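Local coordinates for nitrilotriacetate monooxygenase (Burkholderia pseudomallei, PDB 3SDO), which probably acts as an FMN-dependent monooxygenase of the NtaA/SnaA/DszA family, using molecular oxygen to oxidise its substrate, at residues F182-P185 / D186-H189; H306-Q310 / H311-V315; G428-L431 / R432-L435. One frame throughout, in Å; residues are numbered along the deposited sequence.

Contact 1 of 3, residues F182-P185 / D186-H189; sequences FFDP and DKLH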
loop_
_atom_site.group_PDB
_atom_site.type_symbol
_atom_site.label_atom_id
_atom_site.label_comp_id
_atom_site.label_asym_id
_atom_site.label_seq_id
_atom_site.Cartn_x
_atom_site.Cartn_y
_atom_site.Cartn_z
ATOM N N PHE A 182 -2.692 21.863 21.867
ATOM C CA PHE A 182 -2.625 20.559 21.230
ATOM C C PHE A 182 -1.185 20.164 20.896
ATOM O O PHE A 182 -0.805 18.996 21.040
ATOM C CB PHE A 182 -3.483 20.563 19.979
ATOM C CG PHE A 182 -3.576 19.227 19.302
ATOM C CD1 PHE A 182 -2.890 18.981 18.124
ATOM C CD2 PHE A 182 -4.339 18.219 19.855
ATOM C CE1 PHE A 182 -2.991 17.769 17.493
ATOM C CE2 PHE A 182 -4.427 16.976 19.242
ATOM C CZ PHE A 182 -3.759 16.747 18.068
ATOM N N PHE A 183 -0.383 21.121 20.437
ATOM C CA PHE A 183 1.020 20.862 20.104
ATOM C C PHE A 183 1.890 22.098 20.335
ATOM O O PHE A 183 1.365 23.213 20.417
ATOM C CB PHE A 183 1.136 20.417 18.644
ATOM C CG PHE A 183 1.007 21.541 17.639
ATOM C CD1 PHE A 183 -0.189 22.204 17.459
ATOM C CD2 PHE A 183 2.087 21.930 16.870
ATOM C CE1 PHE A 183 -0.313 23.241 16.510
ATOM C CE2 PHE A 183 1.961 22.961 15.940
ATOM C CZ PHE A 183 0.755 23.614 15.768
ATOM N N ASP A 184 3.202 21.886 20.433
ATOM C CA ASP A 184 4.180 22.972 20.575
ATOM C C ASP A 184 4.604 23.385 19.160
ATOM O O ASP A 184 5.185 22.581 18.433
ATOM C CB ASP A 184 5.377 22.509 21.404
ATOM C CG ASP A 184 6.433 23.613 21.627
ATOM O OD1 ASP A 184 6.382 24.683 20.977
ATOM O OD2 ASP A 184 7.350 23.380 22.443
ATOM N N PRO A 185 4.281 24.628 18.757
ATOM C CA PRO A 185 4.537 25.072 17.373
ATOM C C PRO A 185 6.010 25.079 16.989
ATOM O O PRO A 185 6.346 24.925 15.810
ATOM C CB PRO A 185 4.000 26.498 17.341
ATOM C CG PRO A 185 3.151 26.654 18.589
ATOM C CD PRO A 185 3.666 25.684 19.584
ATOM N N ASP A 186 6.873 25.280 17.977
ATOM C CA ASP A 186 8.305 25.273 17.744
ATOM C C ASP A 186 8.870 23.880 17.581
ATOM O O ASP A 186 10.063 23.747 17.285
ATOM C CB ASP A 186 9.028 25.976 18.885
ATOM C CG ASP A 186 8.772 27.471 18.897
ATOM O OD1 ASP A 186 8.196 28.000 17.913
ATOM O OD2 ASP A 186 9.150 28.115 19.889
ATOM N N LYS A 187 8.032 22.851 17.742
ATOM C CA LYS A 187 8.456 21.459 17.512
ATOM C C LYS A 187 7.869 20.839 16.223
ATOM O O LYS A 187 7.912 19.609 16.045
ATOM C CB LYS A 187 8.096 20.595 18.727
ATOM C CG LYS A 187 8.760 21.076 20.009
ATOM C CD LYS A 187 8.459 20.164 21.190
ATOM C CE LYS A 187 9.245 20.566 22.430
ATOM N NZ LYS A 187 8.582 19.950 23.614
ATOM N N LEU A 188 7.299 21.703 15.373
ATOM C CA LEU A 188 6.818 21.368 14.019
ATOM C C LEU A 188 7.639 22.163 13.042
ATOM O O LEU A 188 7.794 23.377 13.220
ATOM C CB LEU A 188 5.361 21.765 13.847
ATOM C CG LEU A 188 4.760 21.698 12.433
ATOM C CD1 LEU A 188 4.821 20.295 11.867
ATOM C CD2 LEU A 188 3.309 22.216 12.418
ATOM N N HIS A 189 8.156 21.502 12.011
ATOM C CA HIS A 189 9.144 22.113 11.120
ATOM C C HIS A 189 8.668 22.049 9.684
ATOM O O HIS A 189 8.230 20.999 9.219
ATOM C CB HIS A 189 10.486 21.372 11.222
ATOM C CG HIS A 189 10.991 21.239 12.624
ATOM N ND1 HIS A 189 11.805 22.186 13.215
ATOM C CD2 HIS A 189 10.768 20.290 13.566
ATOM C CE1 HIS A 189 12.067 21.820 14.459
ATOM N NE2 HIS A 189 11.449 20.673 14.698
#

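Contact 2 of 3, residues H306-Q310 / H311-V315; sequences HFFQQ and HDFSV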
loop_
_atom_site.group_PDB
_atom_site.type_symbol
_atom_site.label_atom_id
_atom_site.label_comp_id
_atom_site.label_asym_id
_atom_site.label_seq_id
_atom_site.Cartn_x
_atom_site.Cartn_y
_atom_site.Cartn_z
ATOM N N HIS A 306 15.807 -18.181 -28.020
ATOM C CA HIS A 306 16.078 -16.744 -27.889
ATOM C C HIS A 306 17.525 -16.351 -28.262
ATOM O O HIS A 306 17.774 -15.298 -28.868
ATOM C CB HIS A 306 15.730 -16.325 -26.430
ATOM C CG HIS A 306 16.148 -14.942 -26.048
ATOM N ND1 HIS A 306 15.578 -13.810 -26.592
ATOM C CD2 HIS A 306 17.057 -14.506 -25.141
ATOM C CE1 HIS A 306 16.136 -12.736 -26.057
ATOM N NE2 HIS A 306 17.036 -13.131 -25.170
ATOM N N PHE A 307 18.477 -17.194 -27.893
ATOM C CA PHE A 307 19.876 -16.879 -28.102
ATOM C C PHE A 307 20.368 -17.246 -29.491
ATOM O O PHE A 307 21.437 -16.801 -29.894
ATOM C CB PHE A 307 20.719 -17.551 -27.022
ATOM C CG PHE A 307 20.438 -17.024 -25.625
ATOM C CD1 PHE A 307 20.639 -15.690 -25.322
ATOM C CD2 PHE A 307 19.966 -17.863 -24.629
ATOM C CE1 PHE A 307 20.376 -15.196 -24.043
ATOM C CE2 PHE A 307 19.693 -17.372 -23.342
ATOM C CZ PHE A 307 19.905 -16.039 -23.052
ATOM N N PHE A 308 19.600 -18.054 -30.216
ATOM C CA PHE A 308 20.008 -18.543 -31.529
ATOM C C PHE A 308 19.049 -18.105 -32.644
ATOM O O PHE A 308 18.694 -18.898 -33.518
ATOM C CB PHE A 308 20.112 -20.072 -31.493
ATOM C CG PHE A 308 21.265 -20.585 -30.689
ATOM C CD1 PHE A 308 22.505 -20.769 -31.281
ATOM C CD2 PHE A 308 21.110 -20.904 -29.354
ATOM C CE1 PHE A 308 23.576 -21.258 -30.554
ATOM C CE2 PHE A 308 22.156 -21.406 -28.615
ATOM C CZ PHE A 308 23.399 -21.587 -29.217
ATOM N N GLN A 309 18.642 -16.841 -32.620
ATOM C CA GLN A 309 17.786 -16.265 -33.658
ATOM C C GLN A 309 16.512 -17.098 -33.910
ATOM O O GLN A 309 16.118 -17.325 -35.060
ATOM C CB GLN A 309 18.585 -16.070 -34.959
ATOM C CG GLN A 309 19.824 -15.181 -34.788
ATOM C CD GLN A 309 20.513 -14.825 -36.097
ATOM O OE1 GLN A 309 21.008 -15.693 -36.816
ATOM N NE2 GLN A 309 20.613 -13.524 -36.372
ATOM N N GLN A 310 15.878 -17.524 -32.817
ATOM C CA GLN A 310 14.631 -18.304 -32.836
ATOM C C GLN A 310 14.717 -19.660 -33.526
ATOM O O GLN A 310 13.730 -20.162 -34.062
ATOM C CB GLN A 310 13.469 -17.507 -33.416
ATOM C CG GLN A 310 13.135 -16.281 -32.559
ATOM C CD GLN A 310 13.470 -14.998 -33.252
ATOM O OE1 GLN A 310 14.643 -14.609 -33.341
ATOM N NE2 GLN A 310 12.439 -14.318 -33.756
ATOM N N HIS A 311 15.879 -20.279 -33.436
ATOM C CA HIS A 311 16.041 -21.642 -33.905
ATOM C C HIS A 311 15.057 -22.567 -33.184
ATOM O O HIS A 311 14.837 -22.430 -31.984
ATOM C CB HIS A 311 17.481 -22.111 -33.688
ATOM C CG HIS A 311 17.777 -23.433 -34.311
ATOM N ND1 HIS A 311 18.022 -23.583 -35.658
ATOM C CD2 HIS A 311 17.889 -24.668 -33.765
ATOM C CE1 HIS A 311 18.254 -24.861 -35.919
ATOM N NE2 HIS A 311 18.191 -25.536 -34.784
ATOM N N ASP A 312 14.475 -23.498 -33.937
ATOM C CA ASP A 312 13.473 -24.413 -33.409
ATOM C C ASP A 312 14.155 -25.682 -32.911
ATOM O O ASP A 312 14.388 -26.636 -33.666
ATOM C CB ASP A 312 12.402 -24.730 -34.464
ATOM C CG ASP A 312 11.437 -25.803 -34.010
ATOM O OD1 ASP A 312 11.310 -25.997 -32.778
ATOM O OD2 ASP A 312 10.839 -26.480 -34.889
ATOM N N PHE A 313 14.477 -25.672 -31.621
ATOM C CA PHE A 313 15.178 -26.772 -30.993
ATOM C C PHE A 313 14.248 -27.957 -30.705
ATOM O O PHE A 313 14.719 -29.033 -30.320
ATOM C CB PHE A 313 15.829 -26.303 -29.688
ATOM C CG PHE A 313 17.118 -25.545 -29.881
ATOM C CD1 PHE A 313 18.329 -26.228 -30.024
ATOM C CD2 PHE A 313 17.129 -24.157 -29.915
ATOM C CE1 PHE A 313 19.512 -25.540 -30.184
ATOM C CE2 PHE A 313 18.313 -23.454 -30.076
ATOM C CZ PHE A 313 19.505 -24.139 -30.227
ATOM N N SER A 314 12.938 -27.758 -30.875
ATOM C CA SER A 314 11.946 -28.823 -30.633
ATOM C C SER A 314 12.104 -29.999 -31.606
ATOM O O SER A 314 11.627 -31.104 -31.324
ATOM C CB SER A 314 10.509 -28.256 -30.701
ATOM O OG SER A 314 10.074 -28.036 -32.049
ATOM N N VAL A 315 12.760 -29.784 -32.745
ATOM C CA VAL A 315 13.011 -30.893 -33.692
ATOM C C VAL A 315 14.003 -31.967 -33.205
ATOM O O VAL A 315 13.996 -33.067 -33.722
ATOM C CB VAL A 315 13.463 -30.394 -35.092
ATOM C CG1 VAL A 315 12.383 -29.494 -35.701
ATOM C CG2 VAL A 315 14.854 -29.689 -35.051
#

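Contact 3 of 3, residues G428-L431 / R432-L435; sequences GATL and RDHL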
loop_
_atom_site.group_PDB
_atom_site.type_symbol
_atom_site.label_atom_id
_atom_site.label_comp_id
_atom_site.label_asym_id
_atom_site.label_seq_id
_atom_site.Cartn_x
_atom_site.Cartn_y
_atom_site.Cartn_z
ATOM N N GLY A 428 13.181 -6.858 20.833
ATOM C CA GLY A 428 13.198 -5.562 20.177
ATOM C C GLY A 428 11.840 -5.283 19.611
ATOM O O GLY A 428 11.264 -6.129 18.940
ATOM N N ALA A 429 11.322 -4.100 19.904
ATOM C CA ALA A 429 10.016 -3.712 19.433
ATOM C C ALA A 429 10.058 -3.393 17.946
ATOM O O ALA A 429 9.120 -3.736 17.225
ATOM C CB ALA A 429 9.505 -2.506 20.245
ATOM N N THR A 430 11.168 -2.824 17.460
ATOM C CA THR A 430 11.192 -2.187 16.135
ATOM C C THR A 430 12.067 -2.947 15.139
ATOM O O THR A 430 12.874 -3.789 15.528
ATOM C CB THR A 430 11.739 -0.749 16.254
ATOM O OG1 THR A 430 13.104 -0.798 16.660
ATOM C CG2 THR A 430 10.928 0.123 17.288
ATOM N N LEU A 431 11.936 -2.606 13.860
ATOM C CA LEU A 431 12.842 -3.114 12.848
ATOM C C LEU A 431 14.304 -2.706 13.121
ATOM O O LEU A 431 15.188 -3.549 13.090
ATOM C CB LEU A 431 12.422 -2.687 11.439
ATOM C CG LEU A 431 13.277 -3.299 10.307
ATOM C CD1 LEU A 431 13.482 -4.817 10.526
ATOM C CD2 LEU A 431 12.614 -3.003 8.910
ATOM N N ARG A 432 14.549 -1.436 13.425
ATOM C CA ARG A 432 15.891 -1.002 13.880
ATOM C C ARG A 432 16.424 -1.892 15.031
ATOM O O ARG A 432 17.552 -2.395 14.963
ATOM C CB ARG A 432 15.898 0.481 14.254
ATOM C CG ARG A 432 15.747 1.385 13.016
ATOM C CD ARG A 432 15.883 2.884 13.328
ATOM N NE ARG A 432 15.469 3.617 12.147
ATOM C CZ ARG A 432 16.251 3.876 11.109
ATOM N NH1 ARG A 432 17.526 3.547 11.130
ATOM N NH2 ARG A 432 15.748 4.474 10.040
ATOM N N ASP A 433 15.610 -2.109 16.061
ATOM C CA ASP A 433 15.992 -2.990 17.178
ATOM C C ASP A 433 16.439 -4.387 16.721
ATOM O O ASP A 433 17.467 -4.917 17.197
ATOM C CB ASP A 433 14.828 -3.212 18.138
ATOM C CG ASP A 433 14.449 -1.991 18.949
ATOM O OD1 ASP A 433 15.259 -1.037 19.118
ATOM O OD2 ASP A 433 13.295 -2.018 19.455
ATOM N N HIS A 434 15.662 -5.000 15.829
ATOM C CA HIS A 434 15.983 -6.339 15.325
ATOM C C HIS A 434 17.333 -6.336 14.633
ATOM O O HIS A 434 18.107 -7.285 14.767
ATOM C CB HIS A 434 14.975 -6.843 14.278
ATOM C CG HIS A 434 13.578 -6.970 14.773
ATOM N ND1 HIS A 434 13.263 -7.090 16.114
ATOM C CD2 HIS A 434 12.398 -7.003 14.098
ATOM C CE1 HIS A 434 11.948 -7.157 16.242
ATOM N NE2 HIS A 434 11.404 -7.129 15.035
ATOM N N LEU A 435 17.574 -5.301 13.830
ATOM C CA LEU A 435 18.780 -5.225 13.011
ATOM C C LEU A 435 19.966 -4.647 13.772
ATOM O O LEU A 435 21.061 -4.584 13.227
ATOM C CB LEU A 435 18.531 -4.410 11.725
ATOM C CG LEU A 435 17.430 -4.935 10.783
ATOM C CD1 LEU A 435 17.285 -4.045 9.538
ATOM C CD2 LEU A 435 17.678 -6.421 10.401
#

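Contact 1 of 3, residues F182-P185 / D186-H189
The backbone folds into a single 3-10 turn at P185 and D186, closed where K187 N donates to D184 O (2.9 Å, 156°); a weak second bond runs from L188 N to P185 O (3.4 Å). D184 governs the side chains. Trans about its CA-CB bond (chi1 -178°), it carries its carboxylate forward over the turn, and OD1 takes the amide of D186 at 3.1 Å from above the carboxylate plane. This is an Asx turn: it begins at the aspartate just ahead of the proline and overlaps the start of the 3-10 turn, in a long surface loop between helix 150-165 and strand 193-194. The extended chain of K187 crosses D184 at a slant, laying its methylenes against the carboxylate, with CE 3.4 Å from OD2. Its NZ makes a long salt bridge to that same OD2 (3.8 Å) and a weak, long ion pair with D171. On the apolar side, L188 CD2 meets the ring of F183 obliquely at CE2 (3.8 Å). L188 also packs on W168 and P203, whereas F183 rests on P67 of the second subunit and F182 sets its ring edge-to-face with W26 of that subunit.

Contact 2 of 3, residues H306-Q310 / H311-V315
F308 and H311 are the first and last residues of a type I' beta turn that carries the chain out of helix 297-307, with Q309 and Q310 at its corners, both in left-handed backbone conformations. The backbone bond that closes the turn runs from H311 N to F308 O (3.1 Å, 143°). Beyond it, D312 OD1 accepts from S314 N at 3.1 Å, which makes an Asx turn. Aromatic packing joins the two ends. F308 and F313 form an offset edge-to-face pair, with centroids 5.5 Å apart and planes at 72°; the edge of F313 points at the face of F308, and F313 CZ comes to 3.7 Å from F308 CD2. Both phenylalanines are buried, F308 against T337 of helix 334-346 and F313 against L301 of helix 297-307 and L351 of helix 351-363. A third ring completes the cluster: a trans first torsion (chi1 -172°) swings the imidazole of H311 across F313. The polar edge of this imidazole is held by a hydrogen bond between H311 NE2 and Y316 OH, while S305 OG bonds to H311 O. Over the centre of the F313 ring sits H311 CD2, 3.7 Å above the plane.

Contact 3 of 3, residues G428-L431 / R432-L435
T430 and D433 meet in a local, buried helix-start contact, where the loop after helix 401-418 turns into the short helix 431-435 near the C-terminal end of the chain. Each residue caps the other's backbone. T430 OG1, placed between its own backbone N and carbonyl carbon (chi1 66°), accepts from D433 N at 2.9 Å and 163°. In return D433 OD2 takes T430 N at 3.0 Å, met from above the carboxylate plane. These reciprocal bonds define a capping box with T430 as the N-cap. They occupy two amides at the helix start and bring the aspartate carboxylate close to its N-terminal end, where the helix dipole would probably favour the negative charge. The regular helical bonds H434 N to T430 O and L435 N to L431 O then follow. The imidazole of H434 folds back over the same turn: T430 O lies over the centre of one face, 3.3 Å above the plane, while G428 O sits at the ring edge, 3.0 Å from CE1. H434 NE2 is bonded to the carbonyl of K92. G428, which has no side chain, brings its CA to 3.5 Å from D433 CB. One turn along, L431 CD1 packs on L435 CG (4.0 Å), and L431 also reaches V215 of strand 215-218, beside R432, whose NH2 bonds to Q213 O.

From the N terminus the three contacts come in series, and none nests in or crosses another. Contact 1 closes a small turn in the long excursion between helix 150-165 and strand 193-194, at the edge facing the second subunit. Contact 2 closes the turn at the end of helix 297-307, among helices 334-346 and 351-363, on the opposite side of the chain's centre; the centres of contacts 1 and 2 are about 67 Å apart. Contact 3 comes last, starting helix 431-435 beside strand 215-218 of the parallel sheet of this TIM-barrel-type, luciferase-like fold. It lies on the same side of the chain's centre as contact 1, their nearest atoms about 17 Å apart.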